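Local structure of inactive Zymogen C11 Protease (Parabacteroides distasonis, 6MZO) at residues P12-I17 and N47-I52; D156-D161 and R175-Y180; A162-C167 and P185-A190; S228-D233 and K300-K305. The protein belongs to the clostripain-like C11 family of cysteine proteases and is captured here as an inactive zymogen, which probably needs activation before it can cleave peptide bonds. All coordinates share one frame; numbering follows the deposited sequence.

Interaction 1. Residues P12-I17 and N47-I52; sequences PRTVLI and NGNLLI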
# COMPACT_ATOMS: atom_id res chain seq x y z
N PRO A 12 1.06 -15.66 18.03
CA PRO A 12 2.02 -14.59 17.95
C PRO A 12 1.41 -13.45 17.14
O PRO A 12 1.78 -12.29 17.35
CB PRO A 12 3.20 -15.24 17.19
CG PRO A 12 3.17 -16.69 17.77
CD PRO A 12 1.66 -16.98 17.68
N ARG A 13 0.50 -13.78 16.22
CA ARG A 13 -0.11 -12.72 15.41
C ARG A 13 -1.48 -13.18 14.90
O ARG A 13 -1.67 -14.38 14.57
CB ARG A 13 0.76 -12.31 14.23
CG ARG A 13 0.20 -11.09 13.41
CD ARG A 13 1.30 -10.41 12.53
NE ARG A 13 2.37 -10.02 13.41
CZ ARG A 13 3.52 -10.71 13.57
NH1 ARG A 13 3.86 -11.68 12.73
NH2 ARG A 13 4.30 -10.39 14.61
N THR A 14 -2.44 -12.25 14.81
CA THR A 14 -3.62 -12.47 14.01
C THR A 14 -3.56 -11.55 12.79
O THR A 14 -3.30 -10.39 12.96
CB THR A 14 -4.91 -12.14 14.81
OG1 THR A 14 -5.13 -13.17 15.78
CG2 THR A 14 -6.12 -12.01 13.96
N VAL A 15 -3.65 -12.12 11.61
CA VAL A 15 -3.65 -11.30 10.37
C VAL A 15 -5.03 -11.38 9.68
O VAL A 15 -5.63 -12.45 9.53
CB VAL A 15 -2.57 -11.83 9.40
CG1 VAL A 15 -2.63 -11.06 8.03
CG2 VAL A 15 -1.14 -11.67 9.99
N LEU A 16 -5.53 -10.20 9.29
CA LEU A 16 -6.75 -10.04 8.49
C LEU A 16 -6.32 -9.63 7.08
O LEU A 16 -5.55 -8.68 6.93
CB LEU A 16 -7.67 -8.94 9.10
CG LEU A 16 -8.78 -8.50 8.11
CD1 LEU A 16 -9.75 -9.68 7.93
CD2 LEU A 16 -9.46 -7.26 8.76
N ILE A 17 -6.79 -10.43 6.12
CA ILE A 17 -6.63 -10.05 4.69
C ILE A 17 -8.03 -9.65 4.20
O ILE A 17 -8.97 -10.48 4.19
CB ILE A 17 -6.02 -11.21 3.86
CG1 ILE A 17 -4.72 -11.75 4.50
CG2 ILE A 17 -5.90 -10.70 2.36
CD1 ILE A 17 -3.99 -12.82 3.58
N ASN A 47 1.42 -20.95 14.74
CA ASN A 47 0.41 -20.80 15.78
C ASN A 47 -0.39 -19.51 15.70
O ASN A 47 -1.11 -19.19 16.69
CB ASN A 47 1.05 -20.94 17.21
CG ASN A 47 1.80 -22.25 17.36
OD1 ASN A 47 2.95 -22.32 17.86
ND2 ASN A 47 1.18 -23.31 16.88
N GLY A 48 -0.31 -18.83 14.58
CA GLY A 48 -1.08 -17.58 14.39
C GLY A 48 -2.50 -17.83 13.84
O GLY A 48 -2.85 -18.97 13.48
N ASN A 49 -3.31 -16.75 13.72
CA ASN A 49 -4.67 -16.87 13.17
C ASN A 49 -4.77 -16.13 11.87
O ASN A 49 -4.31 -15.00 11.81
CB ASN A 49 -5.70 -16.29 14.14
CG ASN A 49 -5.63 -16.94 15.47
OD1 ASN A 49 -5.84 -18.16 15.58
ND2 ASN A 49 -5.31 -16.13 16.53
N LEU A 50 -5.38 -16.74 10.85
CA LEU A 50 -5.50 -16.06 9.54
C LEU A 50 -7.01 -15.89 9.27
O LEU A 50 -7.72 -16.90 9.14
CB LEU A 50 -4.88 -16.87 8.44
CG LEU A 50 -4.95 -16.18 7.05
CD1 LEU A 50 -4.25 -14.77 6.93
CD2 LEU A 50 -4.41 -17.17 6.07
N LEU A 51 -7.46 -14.64 9.13
CA LEU A 51 -8.84 -14.31 8.85
C LEU A 51 -8.90 -13.59 7.50
O LEU A 51 -8.00 -12.80 7.17
CB LEU A 51 -9.38 -13.38 9.92
CG LEU A 51 -9.81 -14.03 11.27
CD1 LEU A 51 -11.12 -14.79 10.97
CD2 LEU A 51 -8.79 -14.92 11.91
N ILE A 52 -9.92 -13.91 6.71
CA ILE A 52 -10.12 -13.31 5.36
C ILE A 52 -11.50 -12.71 5.28
O ILE A 52 -12.49 -13.34 5.75
CB ILE A 52 -10.06 -14.37 4.24
CG1 ILE A 52 -8.93 -15.36 4.46
CG2 ILE A 52 -9.98 -13.75 2.84
CD1 ILE A 52 -7.50 -14.77 4.29

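Interaction 2. Residues D156-D161 and R175-Y180; sequences DFILFD and RGCADY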
# COMPACT_ATOMS: atom_id res chain seq x y z
N ASP A 156 1.44 -4.46 13.42
CA ASP A 156 2.90 -4.60 13.17
C ASP A 156 3.20 -4.22 11.73
O ASP A 156 4.32 -3.70 11.46
CB ASP A 156 3.35 -6.05 13.42
CG ASP A 156 3.43 -6.38 14.91
OD1 ASP A 156 3.02 -5.59 15.76
OD2 ASP A 156 3.96 -7.45 15.26
N PHE A 157 2.32 -4.55 10.80
CA PHE A 157 2.48 -4.09 9.43
C PHE A 157 1.14 -3.86 8.76
O PHE A 157 0.11 -4.47 9.16
CB PHE A 157 3.29 -5.11 8.57
CG PHE A 157 2.57 -6.46 8.37
CD1 PHE A 157 1.69 -6.67 7.33
CD2 PHE A 157 2.76 -7.55 9.26
CE1 PHE A 157 1.02 -7.87 7.15
CE2 PHE A 157 2.06 -8.77 9.06
CZ PHE A 157 1.20 -8.95 8.02
N ILE A 158 1.14 -2.95 7.76
CA ILE A 158 0.01 -2.94 6.82
C ILE A 158 0.63 -3.20 5.47
O ILE A 158 1.61 -2.52 5.09
CB ILE A 158 -0.78 -1.60 6.78
CG1 ILE A 158 -1.43 -1.30 8.14
CG2 ILE A 158 -1.81 -1.66 5.63
CD1 ILE A 158 -1.96 0.21 8.28
N LEU A 159 0.10 -4.22 4.78
CA LEU A 159 0.54 -4.56 3.42
C LEU A 159 -0.54 -4.04 2.47
O LEU A 159 -1.68 -4.50 2.52
CB LEU A 159 0.71 -6.07 3.31
CG LEU A 159 1.29 -6.66 2.01
CD1 LEU A 159 1.49 -8.19 2.19
CD2 LEU A 159 0.41 -6.49 0.82
N PHE A 160 -0.16 -3.04 1.66
CA PHE A 160 -1.13 -2.51 0.67
C PHE A 160 -0.97 -3.26 -0.63
O PHE A 160 -0.01 -3.02 -1.38
CB PHE A 160 -0.88 -1.02 0.45
CG PHE A 160 -1.29 -0.14 1.61
CD1 PHE A 160 -2.64 0.05 1.89
CD2 PHE A 160 -0.32 0.52 2.37
CE1 PHE A 160 -3.03 0.87 2.93
CE2 PHE A 160 -0.74 1.38 3.43
CZ PHE A 160 -2.08 1.53 3.68
N ASP A 161 -1.88 -4.17 -0.93
CA ASP A 161 -1.84 -4.85 -2.21
C ASP A 161 -2.73 -4.03 -3.12
O ASP A 161 -3.91 -4.31 -3.32
CB ASP A 161 -2.29 -6.35 -2.04
CG ASP A 161 -2.02 -7.16 -3.31
OD1 ASP A 161 -1.89 -6.58 -4.42
OD2 ASP A 161 -2.06 -8.38 -3.24
N ARG A 175 1.71 6.43 9.75
CA ARG A 175 2.89 6.16 10.61
C ARG A 175 2.51 5.81 12.04
O ARG A 175 3.28 5.14 12.72
CB ARG A 175 3.84 7.38 10.62
CG ARG A 175 3.26 8.61 11.31
CD ARG A 175 4.19 9.81 10.96
NE ARG A 175 3.88 10.98 11.74
CZ ARG A 175 2.80 11.74 11.57
NH1 ARG A 175 1.94 11.42 10.62
NH2 ARG A 175 2.53 12.79 12.34
N GLY A 176 1.38 6.31 12.47
CA GLY A 176 0.94 6.08 13.84
C GLY A 176 0.23 4.77 14.09
O GLY A 176 0.15 4.36 15.29
N CYS A 177 -0.27 4.08 13.05
CA CYS A 177 -1.03 2.86 13.32
C CYS A 177 -0.38 1.58 12.81
O CYS A 177 -0.98 0.50 12.94
CB CYS A 177 -2.44 2.97 12.77
SG CYS A 177 -2.41 3.06 11.00
N ALA A 178 0.82 1.69 12.29
CA ALA A 178 1.55 0.55 11.80
C ALA A 178 3.03 0.72 11.95
O ALA A 178 3.55 1.72 11.64
CB ALA A 178 1.21 0.30 10.36
N ASP A 179 3.72 -0.31 12.40
CA ASP A 179 5.14 -0.19 12.53
C ASP A 179 5.87 -0.14 11.20
O ASP A 179 6.86 0.51 11.08
CB ASP A 179 5.71 -1.31 13.40
CG ASP A 179 5.23 -1.24 14.83
OD1 ASP A 179 5.01 -0.16 15.35
OD2 ASP A 179 5.07 -2.28 15.42
N TYR A 180 5.35 -0.87 10.22
CA TYR A 180 5.91 -0.95 8.89
C TYR A 180 4.79 -0.89 7.86
O TYR A 180 3.74 -1.37 8.10
CB TYR A 180 6.66 -2.27 8.69
CG TYR A 180 7.88 -2.35 9.54
CD1 TYR A 180 9.04 -1.80 9.14
CD2 TYR A 180 7.83 -2.91 10.77
CE1 TYR A 180 10.15 -1.83 9.94
CE2 TYR A 180 8.92 -2.94 11.59
CZ TYR A 180 10.08 -2.39 11.18
OH TYR A 180 11.16 -2.42 11.99

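Interaction 3. Residues A162-C167 and P185-A190; sequences ACYMSC and PTEILA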
# COMPACT_ATOMS: atom_id res chain seq x y z
N ALA A 162 -2.12 -2.96 -3.67
CA ALA A 162 -2.88 -1.86 -4.27
C ALA A 162 -1.87 -1.04 -5.07
O ALA A 162 -0.67 -1.22 -4.91
CB ALA A 162 -3.55 -0.98 -3.18
N CYS A 163 -2.40 -0.22 -5.96
CA CYS A 163 -1.49 0.67 -6.67
C CYS A 163 -1.11 1.92 -5.92
O CYS A 163 -1.93 2.58 -5.26
CB CYS A 163 -2.10 1.08 -8.03
SG CYS A 163 -2.57 -0.33 -9.06
N TYR A 164 0.16 2.30 -6.13
CA TYR A 164 0.72 3.60 -5.79
C TYR A 164 0.77 3.91 -4.30
O TYR A 164 0.90 5.07 -3.93
CB TYR A 164 -0.04 4.71 -6.52
CG TYR A 164 -0.06 4.55 -8.01
CD1 TYR A 164 1.14 4.45 -8.74
CD2 TYR A 164 -1.25 4.46 -8.69
CE1 TYR A 164 1.09 4.34 -10.10
CE2 TYR A 164 -1.31 4.36 -10.09
CZ TYR A 164 -0.12 4.28 -10.80
OH TYR A 164 -0.13 4.17 -12.16
N MET A 165 0.73 2.89 -3.45
CA MET A 165 0.60 3.23 -2.04
C MET A 165 1.89 3.53 -1.39
O MET A 165 1.92 4.10 -0.30
CB MET A 165 -0.14 2.09 -1.25
CG MET A 165 -1.58 1.92 -1.72
SD MET A 165 -2.66 3.37 -1.56
CE MET A 165 -3.00 3.28 0.24
N SER A 166 3.01 3.10 -1.98
CA SER A 166 4.32 3.51 -1.41
C SER A 166 4.63 4.90 -1.87
O SER A 166 5.34 5.10 -2.89
CB SER A 166 5.47 2.58 -1.90
OG SER A 166 5.35 1.33 -1.22
N CYS A 167 4.14 5.88 -1.15
CA CYS A 167 4.47 7.27 -1.37
C CYS A 167 4.59 7.93 -0.03
O CYS A 167 4.11 7.39 0.96
CB CYS A 167 3.42 7.99 -2.18
SG CYS A 167 1.77 7.95 -1.38
N PRO A 185 5.36 1.63 -5.15
CA PRO A 185 5.19 3.01 -5.67
C PRO A 185 4.57 3.05 -7.02
O PRO A 185 4.24 4.16 -7.45
CB PRO A 185 6.60 3.58 -5.71
CG PRO A 185 7.52 2.32 -5.79
CD PRO A 185 6.80 1.21 -5.03
N THR A 186 4.44 1.93 -7.70
CA THR A 186 3.85 1.92 -9.05
C THR A 186 2.62 1.04 -9.06
O THR A 186 2.03 0.90 -7.96
CB THR A 186 4.87 1.50 -10.17
OG1 THR A 186 5.31 0.13 -9.99
CG2 THR A 186 6.02 2.46 -10.07
N GLU A 187 2.20 0.49 -10.19
CA GLU A 187 1.00 -0.37 -10.22
C GLU A 187 1.38 -1.79 -9.85
O GLU A 187 2.50 -2.24 -10.10
CB GLU A 187 0.31 -0.30 -11.59
CG GLU A 187 -0.27 1.05 -11.80
CD GLU A 187 -1.20 1.15 -13.01
OE1 GLU A 187 -1.60 0.13 -13.59
OE2 GLU A 187 -1.52 2.29 -13.34
N ILE A 188 0.44 -2.47 -9.18
CA ILE A 188 0.52 -3.88 -9.02
C ILE A 188 -0.69 -4.36 -9.75
O ILE A 188 -1.82 -3.94 -9.45
CB ILE A 188 0.38 -4.33 -7.61
CG1 ILE A 188 1.44 -3.67 -6.77
CG2 ILE A 188 0.48 -5.84 -7.56
CD1 ILE A 188 1.33 -4.01 -5.24
N LEU A 189 -0.47 -5.20 -10.72
CA LEU A 189 -1.64 -5.61 -11.48
C LEU A 189 -1.92 -7.08 -11.18
O LEU A 189 -1.53 -7.62 -10.11
CB LEU A 189 -1.44 -5.32 -12.99
CG LEU A 189 -1.22 -3.84 -13.41
CD1 LEU A 189 -1.07 -3.70 -14.92
CD2 LEU A 189 -2.31 -2.89 -12.89
N ALA A 190 -2.65 -7.69 -12.10
CA ALA A 190 -3.03 -9.09 -12.00
C ALA A 190 -3.42 -9.48 -10.57
O ALA A 190 -4.14 -8.76 -9.88
CB ALA A 190 -1.89 -9.97 -12.49

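Interaction 4. Residues S228-D233 and K300-K305; sequences SVMKSD and KAVIYK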
# COMPACT_ATOMS: atom_id res chain seq x y z
N SER A 228 8.54 -1.61 -1.91
CA SER A 228 9.30 -0.99 -0.82
C SER A 228 8.65 -1.18 0.50
O SER A 228 7.44 -1.53 0.58
CB SER A 228 9.49 0.50 -1.06
OG SER A 228 8.25 1.16 -1.23
N VAL A 229 9.50 -1.06 1.51
CA VAL A 229 9.05 -1.21 2.88
C VAL A 229 9.48 0.01 3.70
O VAL A 229 10.69 0.34 3.72
CB VAL A 229 9.71 -2.43 3.54
CG1 VAL A 229 9.21 -2.56 4.97
CG2 VAL A 229 9.38 -3.69 2.83
N MET A 230 8.53 0.64 4.38
CA MET A 230 8.84 1.87 5.13
C MET A 230 8.74 1.59 6.61
O MET A 230 7.81 0.89 7.09
CB MET A 230 7.89 3.02 4.72
CG MET A 230 8.32 3.82 3.50
SD MET A 230 8.55 2.84 2.03
CE MET A 230 6.85 2.27 1.79
N LYS A 231 9.71 2.14 7.37
CA LYS A 231 9.76 1.99 8.82
C LYS A 231 9.10 3.24 9.45
O LYS A 231 9.67 4.36 9.44
CB LYS A 231 11.24 1.81 9.30
CG LYS A 231 11.38 1.49 10.81
CD LYS A 231 12.86 1.12 11.03
CE LYS A 231 13.14 0.89 12.51
NZ LYS A 231 13.32 2.21 13.12
N SER A 232 7.90 3.06 10.01
CA SER A 232 7.09 4.21 10.38
C SER A 232 7.71 5.14 11.41
O SER A 232 7.50 6.38 11.33
CB SER A 232 5.69 3.76 10.87
OG SER A 232 5.03 3.07 9.83
N ASP A 233 8.48 4.60 12.36
CA ASP A 233 9.03 5.57 13.32
C ASP A 233 10.19 6.42 12.80
O ASP A 233 10.79 7.19 13.56
CB ASP A 233 9.43 4.85 14.62
CG ASP A 233 10.52 3.81 14.43
OD1 ASP A 233 11.19 3.75 13.40
OD2 ASP A 233 10.75 3.04 15.42
N LYS A 300 17.12 5.77 6.21
CA LYS A 300 16.56 5.21 7.45
C LYS A 300 15.09 4.76 7.28
O LYS A 300 14.70 3.72 7.90
CB LYS A 300 16.64 6.22 8.60
CG LYS A 300 18.04 6.44 9.12
CD LYS A 300 18.15 7.77 9.83
CE LYS A 300 17.56 7.77 11.22
NZ LYS A 300 18.00 9.01 11.94
N ALA A 301 14.32 5.54 6.53
CA ALA A 301 12.87 5.33 6.38
C ALA A 301 12.52 4.25 5.40
O ALA A 301 11.60 3.44 5.69
CB ALA A 301 12.19 6.61 5.96
N VAL A 302 13.26 4.16 4.30
CA VAL A 302 12.93 3.15 3.30
C VAL A 302 13.92 1.97 3.55
O VAL A 302 15.11 2.02 3.09
CB VAL A 302 13.01 3.70 1.92
CG1 VAL A 302 12.67 2.57 0.88
CG2 VAL A 302 12.00 4.88 1.70
N ILE A 303 13.50 0.96 4.30
CA ILE A 303 14.45 -0.02 4.79
C ILE A 303 14.72 -1.13 3.81
O ILE A 303 15.76 -1.81 3.94
CB ILE A 303 14.05 -0.65 6.17
CG1 ILE A 303 12.71 -1.41 6.03
CG2 ILE A 303 14.04 0.48 7.20
CD1 ILE A 303 12.52 -2.38 7.24
N TYR A 304 13.82 -1.28 2.82
CA TYR A 304 14.05 -2.21 1.72
C TYR A 304 13.35 -1.65 0.52
O TYR A 304 12.23 -1.14 0.65
CB TYR A 304 13.50 -3.60 2.08
CG TYR A 304 13.67 -4.57 0.91
CD1 TYR A 304 14.84 -5.29 0.73
CD2 TYR A 304 12.66 -4.67 -0.06
CE1 TYR A 304 14.98 -6.14 -0.34
CE2 TYR A 304 12.77 -5.52 -1.18
CZ TYR A 304 13.95 -6.22 -1.32
OH TYR A 304 14.15 -7.12 -2.36
N LYS A 305 13.99 -1.74 -0.65
CA LYS A 305 13.33 -1.40 -1.91
C LYS A 305 13.90 -2.25 -3.02
O LYS A 305 15.07 -2.69 -2.99
CB LYS A 305 13.46 0.06 -2.23
CG LYS A 305 14.92 0.47 -2.62
CD LYS A 305 14.94 1.93 -3.13
CE LYS A 305 16.37 2.25 -3.59
NZ LYS A 305 17.22 2.23 -2.41

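Interaction 1. Residues P12-I17 and N47-I52
T14 and N49 meet near the start of two parallel strands. N49 ND2 donates to T14 OG1 at 3.1 Å. The bond is nearly straight (168°), and the hydroxyl oxygen lies in the plane of the N49 amide. T14 OG1 is also hydrogen-bonded to Y104 O. This hydroxyl therefore joins N49 to the chain just after helix 90-103.

Beyond this pair the contact is tight. The strand axes come within 4.7 Å. V15 bonds through both its N and its O, to N49 O and L51 N. The bond from L51 N to V15 O is 2.9 Å long and I17 N reaches L51 O at the same length. V15, I17, L50 and I52 share one face; all but V15 pack against helix 26-43. L50 has CG anti to its backbone N (chi1 -179°), which swings CD1 towards strand 14-19, 3.9 Å from I17 CD1. I17 and I52 run side by side, with I52 CD1 3.9 Å from I17 CB. T14, N49, L16 and L51 share the other face, where all but N49 pack against helix 90-103. L16 CD1 stands 4.2 Å from L51 CB.

The N-terminal side of the T14-N49 pair is looser. P12 CD touches N47 O at 3.7 Å, and N47 is exposed. The R13 side chain leads away to D156 and to the carbonyls of M202, K204 and K205.

The two strands and helix 26-43 make a beta-alpha-beta unit. Its buried part is held by backbone bonds and apolar branches. The amide-hydroxyl bond of N49 and T14 pairs polar side chains where the contact nears solvent.

Interaction 2. Residues D156-D161 and R175-Y180
The carboxylates of D156 and D179 lie side by side and point the same way. Their planes are 29° apart, and D156 OD1 is 3.9 Å from D179 OD2. Each acid has a further partner that probably eases the repulsion. R13 makes a salt bridge to D156 OD2, and H154 NE2 is hydrogen-bonded to D179 OD1.

Y180 turns an edge of its ring to the D156 carbonyl. D156 O is in the ring plane, 3.7 Å from Y180 CD2. Y180 N also makes a weak, bent bond to this oxygen. The firmer backbone bond runs from I158 N to Y180 O at 3.1 Å, nearly in line with the carbonyl. The same oxygen receives a CA-H contact from F157 CA.

I158 makes the apolar part of the contact. Its CG1 branch is anti to the carbonyl carbon (chi1 -63°), and this carries CD1 across to the 175-180 segment. CD1 sits 3.8 Å from A178 CB, whose bond points at the 156-161 segment. C177 SG lies at 4.0 Å from the same I158 CD1. The other branch, I158 CG2, rests over the centre of the F160 ring.

The chain turns a corner at D156 and again at D179. The strands that follow run side by side in the sheet, with helix 168-173 between them in sequence. This is a beta-alpha-beta crossover of the parallel part of an alpha/beta fold.

Interaction 3. Residues A162-C167 and P185-A190
C163 and Y164 meet T186, E187 and I188 where two loops leave neighbouring parallel strands of the alpha/beta sheet. A162 and C163, at the end of a hydrophobic strand, fit the position of the nucleophile in clan CD cysteine peptidases. C163 is therefore probably the active-site cysteine of this zymogen.

Two hydrogen bonds involve backbone N-H groups. Y164 N donates to T186 O at 3.0 Å, with the donor 38° above the carbonyl plane. I188 N points at C163 SG from 3.7 Å, a weak bond. C163 SG is anti to its own carbonyl carbon (chi1 -55°), which places it beside the backbone of E187 and I188.

Close packing comes next. S166, the centre of an inverse gamma turn, presses CB on P185 N at 3.4 Å. P185 CB in turn lies against S166 O. The hydroxyl of S166 bonds to S228 instead. I188 CD1 covers the A162 carbonyl, 3.4 Å from A162 O. P185 O sits in the plane of the Y164 ring, at its CD1 edge, and is also hydrogen-bonded to S332 OG.

The last group is polar and buried. Y164 and E187 lie side by side, and the ring and carboxylate planes are 84° apart. E187 CG comes within 3.4 Å of Y164 CZ, obliquely. The backbone N of A314 bonds to E187 OE1, and that of Y267 to Y164 OH, so both polar ends are fixed from outside the two loops. Y164 OH donates in a weak bond to E187 OE2, only 2.6 Å away.

Interaction 4. Residues S228-D233 and K300-K305
I303 wedges between V229 and K231. Its CG1 stands between the backbone N and the carbonyl carbon (chi1 62°) and lies 3.8 Å from V229 CG1. The other branch, I303 CG2, meets K231 CB at 3.7 Å, with the two side chains at about a right angle. I303 thus fits across both residues of the facing strand. V229 packs next to it, with CG2 4.2 Å from Y304 CB.

The strands are antiparallel, and strand 302-307 is an outermost strand of the mixed sheet. A beta bulge shifts the register between V229 and M230. V229 consequently faces two residues: V229 O takes I303 N at 2.9 Å, and V229 N bonds to Y304 O. Beyond the bulge, K231 N reaches A301 O, in the last turn of helix 288-301, at 2.8 Å.

The other face carries S228, M230, V302 and K305. M230 folds at chi2 and chi3 and lays SD 4.0 Å from V302 CG2, side by side with it. S228 CB rests against K305 CB, while S228 OG bonds to G330 O. K231 NZ leaves the strand pair for a salt bridge to D233 OD1, and a second to E234.

In the fold
Interactions 1, 2 and 4 lie on one mixed sheet, and interaction 3 on loops that follow two of its strands. Strand 109-115 separates interaction 1 from interaction 2, with centres about 15 Å apart. R13 and V15 pack on the F157 ring across this distance. Interactions 2 and 4 have centres about 11 Å apart, since strands 178-183 and 226-231 are neighbours, and S232 OG probably bonds to A178 O. Interaction 1 comes first along the chain. Interactions 2 and 3 then alternate, and interaction 4 closes last. F160 packs on M165, and M230 on S166. The loop carrying the probable nucleophile therefore touches residues of both interaction 2 and interaction 4.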